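Local structure of dTDP-4-amino-4,6-dideoxyglucose formyltransferase (Shewanella sp. FDAARGOS_354, 6V2T) at residues M23-I28 with S52-Y57; V29-P34 with H99-F104; S37-L42 with D184-H189. The protein probably transfers a formyl group from a folate cofactor to the 4-amino group of dTDP-4-amino-4,6-dideoxyglucose, a nucleotide-linked sugar probably used for the O-antigen of lipopolysaccharide. All blocks are in the same frame, centred on the assembly; numbering follows the deposited sequence.

Contact 1: M23-I28 with S52-Y57; sequences MMHVLI and SVTFDY
I28 pushes the end of its CD1 branch into the notch between the two aromatic rings of the neighbouring strand, 3.4 Å from F55 CD1 and 3.6 Å from Y57 CE2. CG1 stands anti to the carbonyl carbon (chi1 -62°) and the chain then runs on extended, which carries CD1 that far, while CB and CG2 lie along the CD2 side of Y57. Two residues earlier, V26 presents both methyls: CG1 rests against the CD1 to CE1 side of F55, and CG2 meets V53 CG1 at 3.6 Å. The row on this face therefore interlocks, each ring of 52-57 lodged beside a branched aliphatic residue of 23-28. V194 of helix 171-194 packs over V26, V53 and F55, and I39 and V43 of helix 33-45 over I28, F55 and Y57. The two strands are parallel neighbours in a Rossmann-like sheet, joined through helix 33-45 in a beta-alpha-beta crossover. Five backbone bonds fix the register, from M24 N to S52 O through to I28 N to D56 O, the last nearly straight at 172°. The other face is more polar. T54 OG1 comes to the edge of the H25 ring, near its plane, 3.5 Å from CD2, and D56 turns its OD2 to the hydroxyl of Y92. Just before the first strand, M23 bends at chi2 and chi3, curling its thioether over the start of 52-57, where SD lies against T54 CG2 and the S52 carbonyl and CE lies over the backbone of S52.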
loop_
_atom_site.group_PDB
_atom_site.type_symbol
_atom_site.label_atom_id
_atom_site.label_comp_id
_atom_site.label_asym_id
_atom_site.label_seq_id
_atom_site.Cartn_x
_atom_site.Cartn_y
_atom_site.Cartn_z
ATOM N N MET B 23 -22.048 40.776 23.302
ATOM C CA MET B 23 -21.663 39.404 22.902
ATOM C C MET B 23 -21.134 39.435 21.457
ATOM O O MET B 23 -21.844 39.927 20.549
ATOM C CB MET B 23 -22.872 38.464 23.039
ATOM C CG MET B 23 -22.588 36.980 22.766
ATOM S SD MET B 23 -21.256 36.253 23.739
ATOM C CE MET B 23 -21.804 36.569 25.420
ATOM N N MET B 24 -19.923 38.936 21.266
ATOM C CA MET B 24 -19.397 38.609 19.915
ATOM C C MET B 24 -19.836 37.195 19.516
ATOM O O MET B 24 -19.600 36.271 20.303
ATOM C CB MET B 24 -17.879 38.676 19.895
ATOM C CG MET B 24 -17.333 38.683 18.454
ATOM S SD MET B 24 -15.640 38.310 18.575
ATOM C CE MET B 24 -15.159 38.592 16.866
ATOM N N HIS B 25 -20.458 37.074 18.344
ATOM C CA HIS B 25 -20.853 35.817 17.662
ATOM C C HIS B 25 -19.826 35.481 16.577
ATOM O O HIS B 25 -19.617 36.321 15.677
ATOM C CB HIS B 25 -22.258 35.985 17.083
ATOM C CG HIS B 25 -23.198 36.561 18.091
ATOM N ND1 HIS B 25 -23.595 37.882 18.064
ATOM C CD2 HIS B 25 -23.753 36.016 19.196
ATOM C CE1 HIS B 25 -24.392 38.118 19.089
ATOM N NE2 HIS B 25 -24.499 36.989 19.801
ATOM N N VAL B 26 -19.197 34.313 16.680
ATOM C CA VAL B 26 -18.234 33.772 15.677
ATOM C C VAL B 26 -18.877 32.558 15.017
ATOM O O VAL B 26 -19.320 31.640 15.773
ATOM C CB VAL B 26 -16.887 33.413 16.320
ATOM C CG1 VAL B 26 -15.979 32.677 15.346
ATOM C CG2 VAL B 26 -16.205 34.631 16.922
ATOM N N LEU B 27 -18.970 32.561 13.679
ATOM C CA LEU B 27 -19.488 31.418 12.898
ATOM C C LEU B 27 -18.315 30.578 12.369
ATOM O O LEU B 27 -17.452 31.089 11.604
ATOM C CB LEU B 27 -20.407 31.886 11.769
ATOM C CG LEU B 27 -20.838 30.774 10.807
ATOM C CD1 LEU B 27 -21.776 29.799 11.516
ATOM C CD2 LEU B 27 -21.502 31.351 9.568
ATOM N N ILE B 28 -18.299 29.294 12.721
ATOM C CA ILE B 28 -17.289 28.342 12.201
ATOM C C ILE B 28 -17.987 27.466 11.166
ATOM O O ILE B 28 -18.985 26.788 11.506
ATOM C CB ILE B 28 -16.593 27.630 13.370
ATOM C CG1 ILE B 28 -15.854 28.669 14.224
ATOM C CG2 ILE B 28 -15.650 26.546 12.875
ATOM C CD1 ILE B 28 -15.466 28.164 15.567
ATOM N N SER B 52 -17.146 36.472 26.543
ATOM C CA SER B 52 -18.074 37.318 25.744
ATOM C C SER B 52 -18.072 36.922 24.256
ATOM O O SER B 52 -18.590 37.728 23.438
ATOM C CB SER B 52 -17.758 38.779 25.903
ATOM O OG SER B 52 -17.498 39.111 27.258
ATOM N N VAL B 53 -17.575 35.726 23.908
ATOM C CA VAL B 53 -17.622 35.213 22.500
ATOM C C VAL B 53 -18.451 33.929 22.471
ATOM O O VAL B 53 -18.085 33.010 23.222
ATOM C CB VAL B 53 -16.212 34.955 21.949
ATOM C CG1 VAL B 53 -16.258 34.592 20.472
ATOM C CG2 VAL B 53 -15.272 36.123 22.194
ATOM N N THR B 54 -19.498 33.834 21.645
ATOM C CA THR B 54 -20.141 32.517 21.369
ATOM C C THR B 54 -19.865 32.048 19.933
ATOM O O THR B 54 -20.060 32.837 18.952
ATOM C CB THR B 54 -21.625 32.488 21.740
ATOM O OG1 THR B 54 -22.383 33.264 20.819
ATOM C CG2 THR B 54 -21.854 33.014 23.139
ATOM N N PHE B 55 -19.450 30.782 19.844
ATOM C CA PHE B 55 -19.125 30.036 18.605
ATOM C C PHE B 55 -20.307 29.169 18.179
ATOM O O PHE B 55 -20.777 28.347 18.984
ATOM C CB PHE B 55 -17.908 29.169 18.862
ATOM C CG PHE B 55 -16.671 29.959 19.162
ATOM C CD1 PHE B 55 -15.865 30.407 18.135
ATOM C CD2 PHE B 55 -16.315 30.258 20.465
ATOM C CE1 PHE B 55 -14.717 31.117 18.415
ATOM C CE2 PHE B 55 -15.168 30.989 20.738
ATOM C CZ PHE B 55 -14.373 31.412 19.715
ATOM N N ASP B 56 -20.793 29.394 16.959
ATOM C CA ASP B 56 -21.773 28.537 16.245
ATOM C C ASP B 56 -21.027 27.740 15.175
ATOM O O ASP B 56 -20.053 28.271 14.634
ATOM C CB ASP B 56 -22.866 29.364 15.595
ATOM C CG ASP B 56 -23.770 30.020 16.614
ATOM O OD1 ASP B 56 -23.664 29.652 17.772
ATOM O OD2 ASP B 56 -24.547 30.883 16.224
ATOM N N TYR B 57 -21.432 26.499 14.926
ATOM C CA TYR B 57 -20.747 25.588 13.978
ATOM C C TYR B 57 -21.746 25.162 12.909
ATOM O O TYR B 57 -22.883 24.819 13.255
ATOM C CB TYR B 57 -20.143 24.400 14.725
ATOM C CG TYR B 57 -19.158 24.774 15.797
ATOM C CD1 TYR B 57 -19.584 25.228 17.036
ATOM C CD2 TYR B 57 -17.793 24.722 15.559
ATOM C CE1 TYR B 57 -18.678 25.579 18.025
ATOM C CE2 TYR B 57 -16.877 25.051 16.546
ATOM C CZ TYR B 57 -17.321 25.488 17.781
ATOM O OH TYR B 57 -16.401 25.820 18.737
#

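Contact 2: V29-P34 with H99-F104; sequences VSDNKP and HCKQIF. With FOL (folic acid), chain H; 0FX (dTDP-4-amino-4,6-dideoxyglucose), chain G.
Two hydrogen bonds join D31 to the loop 99-104. Its backbone N reaches H99 O at 3.1 Å from above the carbonyl plane, a bent bond, while K101 N points almost straight (172°) at the anti lone pair of D31 OD2, 2.9 Å away. S60 and N63 bind the same carboxylate and help to fix its rotation. The apolar part is small: V29 CG1 touches C100 SG at 3.5 Å, and the aliphatic chain of K101 crosses the D31 side chain, CD against CB and CG. Ligand bonds make up the rest. N32 ND2 and H99 ND1, their amide and ring planes 54° apart, both grip O3P of the nucleotide sugar, the imidazole from its edge at 2.8 Å; E182 holds the other ring nitrogen. K101 bends at its last torsion (chi4 -66°) to bring NZ to O2G of the hexose. On the folate side, C100 O accepts from N10 at 3.2 Å and F104 O from NA2. Sugar and cofactor thus share one short peptide. D31 probably helps to hold its path as a second-shell residue; OD2 lies 6.0 Å from K101 NZ, without a salt bridge, and grips K101 through its backbone N, leaving the ammonium to the sugar.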
loop_
_atom_site.group_PDB
_atom_site.type_symbol
_atom_site.label_atom_id
_atom_site.label_comp_id
_atom_site.label_asym_id
_atom_site.label_seq_id
_atom_site.Cartn_x
_atom_site.Cartn_y
_atom_site.Cartn_z
ATOM N N VAL B 29 -17.561 27.605 9.902
ATOM C CA VAL B 29 -18.060 26.782 8.771
ATOM C C VAL B 29 -16.969 25.781 8.426
ATOM O O VAL B 29 -15.831 26.187 8.119
ATOM C CB VAL B 29 -18.438 27.598 7.530
ATOM C CG1 VAL B 29 -19.126 26.722 6.492
ATOM C CG2 VAL B 29 -19.310 28.784 7.874
ATOM N N SER B 30 -17.312 24.508 8.457
ATOM C CA SER B 30 -16.314 23.427 8.386
ATOM C C SER B 30 -16.929 22.133 7.850
ATOM O O SER B 30 -18.055 21.774 8.265
ATOM C CB SER B 30 -15.733 23.194 9.730
ATOM O OG SER B 30 -14.743 22.189 9.635
ATOM N N ASP B 31 -16.160 21.425 7.031
ATOM C CA ASP B 31 -16.550 20.106 6.463
ATOM C C ASP B 31 -15.534 19.040 6.888
ATOM O O ASP B 31 -15.467 18.016 6.201
ATOM C CB ASP B 31 -16.709 20.240 4.950
ATOM C CG ASP B 31 -17.937 21.065 4.616
ATOM O OD1 ASP B 31 -19.059 20.665 5.034
ATOM O OD2 ASP B 31 -17.765 22.117 4.001
ATOM N N ASN B 32 -14.798 19.286 7.980
ATOM C CA ASN B 32 -13.706 18.428 8.515
ATOM C C ASN B 32 -13.983 18.130 9.995
ATOM O O ASN B 32 -13.886 19.058 10.854
ATOM C CB ASN B 32 -12.338 19.079 8.310
ATOM C CG ASN B 32 -11.171 18.148 8.583
ATOM O OD1 ASN B 32 -10.646 18.109 9.693
ATOM N ND2 ASN B 32 -10.753 17.406 7.570
ATOM N N LYS B 33 -14.349 16.884 10.305
ATOM C CA LYS B 33 -14.719 16.499 11.689
ATOM C C LYS B 33 -13.499 16.668 12.588
ATOM O O LYS B 33 -13.628 17.236 13.668
ATOM C CB LYS B 33 -15.301 15.081 11.747
ATOM C CG LYS B 33 -16.035 14.758 13.042
ATOM C CD LYS B 33 -15.864 13.329 13.509
ATOM C CE LYS B 33 -15.720 13.227 15.011
ATOM N NZ LYS B 33 -15.097 11.943 15.404
ATOM N N PRO B 34 -12.286 16.191 12.215
ATOM C CA PRO B 34 -11.110 16.381 13.070
ATOM C C PRO B 34 -10.901 17.840 13.524
ATOM O O PRO B 34 -10.768 18.046 14.707
ATOM C CB PRO B 34 -9.956 15.853 12.201
ATOM C CG PRO B 34 -10.617 14.801 11.329
ATOM C CD PRO B 34 -11.977 15.387 11.019
ATOM N N HIS B 99 -11.584 24.290 6.555
ATOM C CA HIS B 99 -11.728 23.264 5.490
ATOM C C HIS B 99 -13.191 23.288 5.024
ATOM O O HIS B 99 -13.858 22.270 5.098
ATOM C CB HIS B 99 -11.283 21.899 6.010
ATOM C CG HIS B 99 -9.826 21.791 6.325
ATOM N ND1 HIS B 99 -9.134 20.619 6.153
ATOM C CD2 HIS B 99 -8.939 22.693 6.794
ATOM C CE1 HIS B 99 -7.876 20.797 6.528
ATOM N NE2 HIS B 99 -7.731 22.073 6.922
ATOM N N CYS B 100 -13.668 24.461 4.619
ATOM C CA CYS B 100 -15.024 24.692 4.074
ATOM C C CYS B 100 -15.039 24.314 2.592
ATOM O O CYS B 100 -14.217 24.892 1.850
ATOM C CB CYS B 100 -15.411 26.152 4.223
ATOM S SG CYS B 100 -17.074 26.496 3.625
ATOM N N LYS B 101 -15.937 23.403 2.194
ATOM C CA LYS B 101 -16.092 22.923 0.782
ATOM C C LYS B 101 -16.683 24.019 -0.126
ATOM O O LYS B 101 -16.629 23.827 -1.347
ATOM C CB LYS B 101 -16.977 21.668 0.710
ATOM C CG LYS B 101 -16.378 20.393 1.286
ATOM C CD LYS B 101 -17.393 19.273 1.497
ATOM C CE LYS B 101 -16.756 17.964 1.928
ATOM N NZ LYS B 101 -15.903 17.407 0.850
ATOM N N GLN B 102 -17.237 25.120 0.399
ATOM C CA GLN B 102 -17.898 26.147 -0.465
ATOM C C GLN B 102 -17.020 27.381 -0.647
ATOM O O GLN B 102 -16.446 27.861 0.329
ATOM C CB GLN B 102 -19.215 26.638 0.123
ATOM C CG GLN B 102 -20.290 25.570 0.231
ATOM C CD GLN B 102 -21.578 26.175 0.740
ATOM O OE1 GLN B 102 -21.729 26.469 1.929
ATOM N NE2 GLN B 102 -22.506 26.399 -0.176
ATOM N N ILE B 103 -16.993 27.931 -1.856
ATOM C CA ILE B 103 -16.364 29.248 -2.126
ATOM C C ILE B 103 -17.276 30.335 -1.552
ATOM O O ILE B 103 -18.483 30.310 -1.856
ATOM C CB ILE B 103 -16.106 29.443 -3.628
ATOM C CG1 ILE B 103 -15.156 28.369 -4.168
ATOM C CG2 ILE B 103 -15.572 30.855 -3.864
ATOM C CD1 ILE B 103 -15.327 28.054 -5.647
ATOM N N PHE B 104 -16.729 31.255 -0.748
ATOM C CA PHE B 104 -17.509 32.400 -0.209
ATOM C C PHE B 104 -17.724 33.403 -1.330
ATOM O O PHE B 104 -16.773 33.767 -2.011
ATOM C CB PHE B 104 -16.824 33.068 0.986
ATOM C CG PHE B 104 -16.889 32.298 2.279
ATOM C CD1 PHE B 104 -17.056 30.922 2.293
ATOM C CD2 PHE B 104 -16.779 32.964 3.495
ATOM C CE1 PHE B 104 -17.090 30.226 3.491
ATOM C CE2 PHE B 104 -16.791 32.257 4.691
ATOM C CZ PHE B 104 -16.951 30.898 4.683
HETATM N N1 FOL H . -13.847 31.364 -0.325
HETATM C C2 FOL H . -13.228 32.469 -0.770
HETATM N NA2 FOL H . -13.932 33.419 -1.376
HETATM N N3 FOL H . -11.888 32.657 -0.571
HETATM C C4 FOL H . -11.155 31.700 0.019
HETATM O O4 FOL H . -9.931 31.963 0.155
HETATM C C4A FOL H . -11.779 30.548 0.486
HETATM N N5 FOL H . -11.113 29.543 1.056
HETATM C C6 FOL H . -11.666 28.191 1.200
HETATM C C7 FOL H . -13.166 28.339 1.514
HETATM N N8 FOL H . -13.824 29.322 0.697
HETATM C C8A FOL H . -13.158 30.413 0.288
HETATM C C9 FOL H . -11.211 27.217 0.051
HETATM N N10 FOL H . -12.227 26.219 -0.294
HETATM C C11 FOL H . -13.299 24.863 -4.131
HETATM C C12 FOL H . -13.960 24.423 -2.983
HETATM C C13 FOL H . -13.576 24.876 -1.716
HETATM C C14 FOL H . -12.553 25.789 -1.558
HETATM C C15 FOL H . -11.915 26.246 -2.705
HETATM C C16 FOL H . -12.279 25.791 -3.975
HETATM C C FOL H . -13.731 24.395 -5.501
HETATM O O FOL H . -14.857 23.958 -5.585
HETATM N N FOL H . -12.982 24.521 -6.600
HETATM O O4P 0FX G . -8.751 18.641 3.645
HETATM P P2 0FX G . -10.240 18.296 3.725
HETATM O O3P 0FX G . -10.884 18.792 4.981
HETATM O O1G 0FX G . -10.828 19.117 2.524
HETATM C C1G 0FX G . -11.894 20.027 2.786
HETATM C C2G 0FX G . -12.895 19.788 1.672
HETATM O O2G 0FX G . -13.423 18.449 1.638
HETATM C C3G 0FX G . -12.167 20.059 0.367
HETATM O O3G 0FX G . -13.143 19.942 -0.679
HETATM C C4G 0FX G . -11.471 21.435 0.380
HETATM N N4A 0FX G . -10.573 21.527 -0.775
HETATM C C5G 0FX G . -10.629 21.721 1.618
HETATM C C6G 0FX G . -10.174 23.195 1.645
HETATM O O5G 0FX G . -11.399 21.387 2.776
HETATM O OPP 0FX G . -10.818 16.700 3.761
HETATM P P 0FX G . -10.748 15.985 2.368
HETATM O O1P 0FX G . -11.508 16.533 1.253
HETATM O O2P 0FX G . -11.311 14.604 2.576
HETATM O O5 0FX G . -9.278 15.639 1.912
HETATM C C5 0FX G . -8.304 15.245 2.841
HETATM C C4 0FX G . -7.199 14.530 2.053
HETATM O O4 0FX G . -7.645 13.277 1.532
HETATM C C3 0FX G . -6.733 15.277 0.791
HETATM O O3 0FX G . -5.816 16.320 1.089
HETATM C C2 0FX G . -6.158 14.167 -0.124
HETATM C C1 0FX G . -7.026 12.961 0.331
HETATM N N11 0FX G . -8.046 12.684 -0.670
HETATM C C61 0FX G . -9.324 13.102 -0.535
HETATM C C51 0FX G . -10.253 12.779 -1.523
HETATM C C5A 0FX G . -11.697 13.253 -1.393
HETATM C C21 0FX G . -7.663 11.960 -1.730
HETATM O O21 0FX G . -6.368 11.565 -1.824
HETATM N N31 0FX G . -8.530 11.638 -2.720
HETATM C C41 0FX G . -9.827 12.035 -2.630
HETATM O O41 0FX G . -10.672 11.743 -3.663
#

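Contact 3: S37-L42 with D184-H189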
loop_
_atom_site.group_PDB
_atom_site.type_symbol
_atom_site.label_atom_id
_atom_site.label_comp_id
_atom_site.label_asym_id
_atom_site.label_seq_id
_atom_site.Cartn_x
_atom_site.Cartn_y
_atom_site.Cartn_z
ATOM N N SER B 37 -14.176 19.189 15.806
ATOM C CA SER B 37 -14.060 18.526 17.123
ATOM C C SER B 37 -12.889 19.163 17.893
ATOM O O SER B 37 -13.081 19.540 19.055
ATOM C CB SER B 37 -13.918 17.039 16.958
ATOM O OG SER B 37 -13.615 16.438 18.200
ATOM N N PHE B 38 -11.731 19.340 17.257
ATOM C CA PHE B 38 -10.540 19.971 17.886
ATOM C C PHE B 38 -10.838 21.426 18.278
ATOM O O PHE B 38 -10.446 21.831 19.377
ATOM C CB PHE B 38 -9.340 19.916 16.948
ATOM C CG PHE B 38 -8.136 20.598 17.514
ATOM C CD1 PHE B 38 -7.814 21.888 17.125
ATOM C CD2 PHE B 38 -7.360 19.968 18.472
ATOM C CE1 PHE B 38 -6.703 22.515 17.654
ATOM C CE2 PHE B 38 -6.257 20.606 19.009
ATOM C CZ PHE B 38 -5.929 21.876 18.589
ATOM N N ILE B 39 -11.542 22.188 17.437
ATOM C CA ILE B 39 -11.814 23.631 17.703
ATOM C C ILE B 39 -12.804 23.729 18.873
ATOM O O ILE B 39 -12.557 24.515 19.817
ATOM C CB ILE B 39 -12.333 24.354 16.443
ATOM C CG1 ILE B 39 -11.221 24.563 15.411
ATOM C CG2 ILE B 39 -13.001 25.665 16.814
ATOM C CD1 ILE B 39 -11.727 24.999 14.054
ATOM N N GLN B 40 -13.851 22.914 18.846
ATOM C CA GLN B 40 -14.841 22.835 19.959
ATOM C C GLN B 40 -14.124 22.654 21.300
ATOM O O GLN B 40 -14.395 23.439 22.225
ATOM C CB GLN B 40 -15.864 21.745 19.671
ATOM C CG GLN B 40 -16.985 22.274 18.798
ATOM C CD GLN B 40 -17.944 21.214 18.330
ATOM O OE1 GLN B 40 -17.661 20.018 18.395
ATOM N NE2 GLN B 40 -19.072 21.664 17.801
ATOM N N ASN B 41 -13.235 21.670 21.388
ATOM C CA ASN B 41 -12.423 21.414 22.598
ATOM C C ASN B 41 -11.562 22.651 22.890
ATOM O O ASN B 41 -11.565 23.109 24.038
ATOM C CB ASN B 41 -11.586 20.141 22.467
ATOM C CG ASN B 41 -10.899 19.821 23.771
ATOM O OD1 ASN B 41 -11.571 19.603 24.781
ATOM N ND2 ASN B 41 -9.580 19.869 23.770
ATOM N N LEU B 42 -10.875 23.203 21.892
ATOM C CA LEU B 42 -9.942 24.354 22.079
ATOM C C LEU B 42 -10.675 25.537 22.717
ATOM O O LEU B 42 -10.041 26.280 23.514
ATOM C CB LEU B 42 -9.390 24.785 20.720
ATOM C CG LEU B 42 -7.888 24.999 20.640
ATOM C CD1 LEU B 42 -7.540 25.723 19.342
ATOM C CD2 LEU B 42 -7.346 25.745 21.844
ATOM N N ASP B 184 -1.535 22.964 16.094
ATOM C CA ASP B 184 -0.536 23.795 16.798
ATOM C C ASP B 184 -0.860 25.280 16.585
ATOM O O ASP B 184 -0.885 26.010 17.572
ATOM C CB ASP B 184 0.897 23.506 16.339
ATOM C CG ASP B 184 1.485 22.154 16.726
ATOM O OD1 ASP B 184 0.837 21.422 17.497
ATOM O OD2 ASP B 184 2.572 21.833 16.186
ATOM N N LEU B 185 -1.085 25.726 15.330
ATOM C CA LEU B 185 -1.420 27.146 15.036
ATOM C C LEU B 185 -2.691 27.573 15.763
ATOM O O LEU B 185 -2.720 28.699 16.335
ATOM C CB LEU B 185 -1.582 27.348 13.522
ATOM C CG LEU B 185 -0.293 27.369 12.724
ATOM C CD1 LEU B 185 -0.604 27.344 11.231
ATOM C CD2 LEU B 185 0.559 28.600 13.050
ATOM N N LEU B 186 -3.731 26.751 15.747
ATOM C CA LEU B 186 -4.992 27.106 16.423
ATOM C C LEU B 186 -4.776 27.203 17.945
ATOM O O LEU B 186 -5.306 28.131 18.561
ATOM C CB LEU B 186 -6.062 26.098 16.019
ATOM C CG LEU B 186 -6.579 26.317 14.600
ATOM C CD1 LEU B 186 -7.441 25.165 14.122
ATOM C CD2 LEU B 186 -7.355 27.623 14.535
ATOM N N LYS B 187 -4.034 26.281 18.547
ATOM C CA LYS B 187 -3.737 26.329 20.008
ATOM C C LYS B 187 -3.144 27.700 20.340
ATOM O O LYS B 187 -3.665 28.391 21.211
ATOM C CB LYS B 187 -2.738 25.235 20.389
ATOM C CG LYS B 187 -3.270 23.814 20.382
ATOM C CD LYS B 187 -2.154 22.802 20.570
ATOM C CE LYS B 187 -2.622 21.389 20.817
ATOM N NZ LYS B 187 -1.460 20.524 21.098
ATOM N N ASP B 188 -2.112 28.080 19.599
ATOM C CA ASP B 188 -1.368 29.348 19.761
ATOM C C ASP B 188 -2.188 30.581 19.329
ATOM O O ASP B 188 -1.909 31.648 19.893
ATOM C CB ASP B 188 -0.033 29.279 19.012
ATOM C CG ASP B 188 0.956 28.296 19.629
ATOM O OD1 ASP B 188 2.041 28.083 19.037
ATOM O OD2 ASP B 188 0.633 27.754 20.693
ATOM N N HIS B 189 -3.148 30.487 18.399
ATOM C CA HIS B 189 -3.676 31.700 17.700
ATOM C C HIS B 189 -5.187 31.752 17.541
ATOM O O HIS B 189 -5.648 32.750 16.961
ATOM C CB HIS B 189 -3.015 31.856 16.331
ATOM C CG HIS B 189 -1.550 32.089 16.431
ATOM N ND1 HIS B 189 -1.026 33.065 17.249
ATOM C CD2 HIS B 189 -0.500 31.478 15.843
ATOM C CE1 HIS B 189 0.296 33.057 17.139
ATOM N NE2 HIS B 189 0.639 32.106 16.270
#
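The F38 ring turns its edge, not a face, to helix 171-194: L186 CB lies near the ring plane 4.0 Å from CE1, and K187 CG, also near that plane, is 3.7 Å from CZ. CG of F38 is anti to the backbone N (chi1 177°), which extends the ring across the gap. K187 crosses it at about a right angle, its aliphatic chain running extended past the rim, so that CE too comes near CZ and CE2. M183, a turn earlier on the same helix, also packs against F38.

Segments 37-42 and 184-189 run nearly parallel, their axes 23° apart and 10.7 Å at closest approach. Their helices lie on the same side of the main sheet of this Rossmann-like formyltransferase domain: 33-45 is the first crossover helix, 171-194 the long helix that follows strand 157-163, the edge strand of this sheet, and L185 of the latter meets C143 and I145 of strand 141-147.

L186 sits between F38, I39 and L42. Its CB is approached by L42 CD1 at 3.7 Å, while its CD1 reaches I39 CG1 at 4.0 Å, deeper toward the sheet. L42 pushes closest to the opposing backbone, with CD1 3.4 Å from the carbonyl O of L186 and CD2 near the CA of K187. One leucine methyl thus rests on the peptide that follows L186, and the other reaches the start of the next residue. No hydrogen bond crosses between the segments, and L190 continues the apolar seam one turn further along, against L42.

How the contacts relate
Strand 24-30 supplies most of the first segment of contact 1 and the start of contact 2, whose centres are about 17 Å apart; helix 33-45 then leads from contact 2 into contact 3, whose centre is about 15 Å from those of the others. Along the chain 23-28, 29-34 and 37-42 follow one another, and their partners come later in the order 52-57, 99-104 and 184-189, so every pair of contacts crosses in sequence. Contacts 1 and 3 touch directly, I28 and Y57 packing on I39 and Q40. The beta-alpha-beta unit 24-30, 33-45, 53-60 thus gives the sheet two neighbouring strands and one covering helix, beside which helix 171-194 packs, and delivers a strand end to the ligand site.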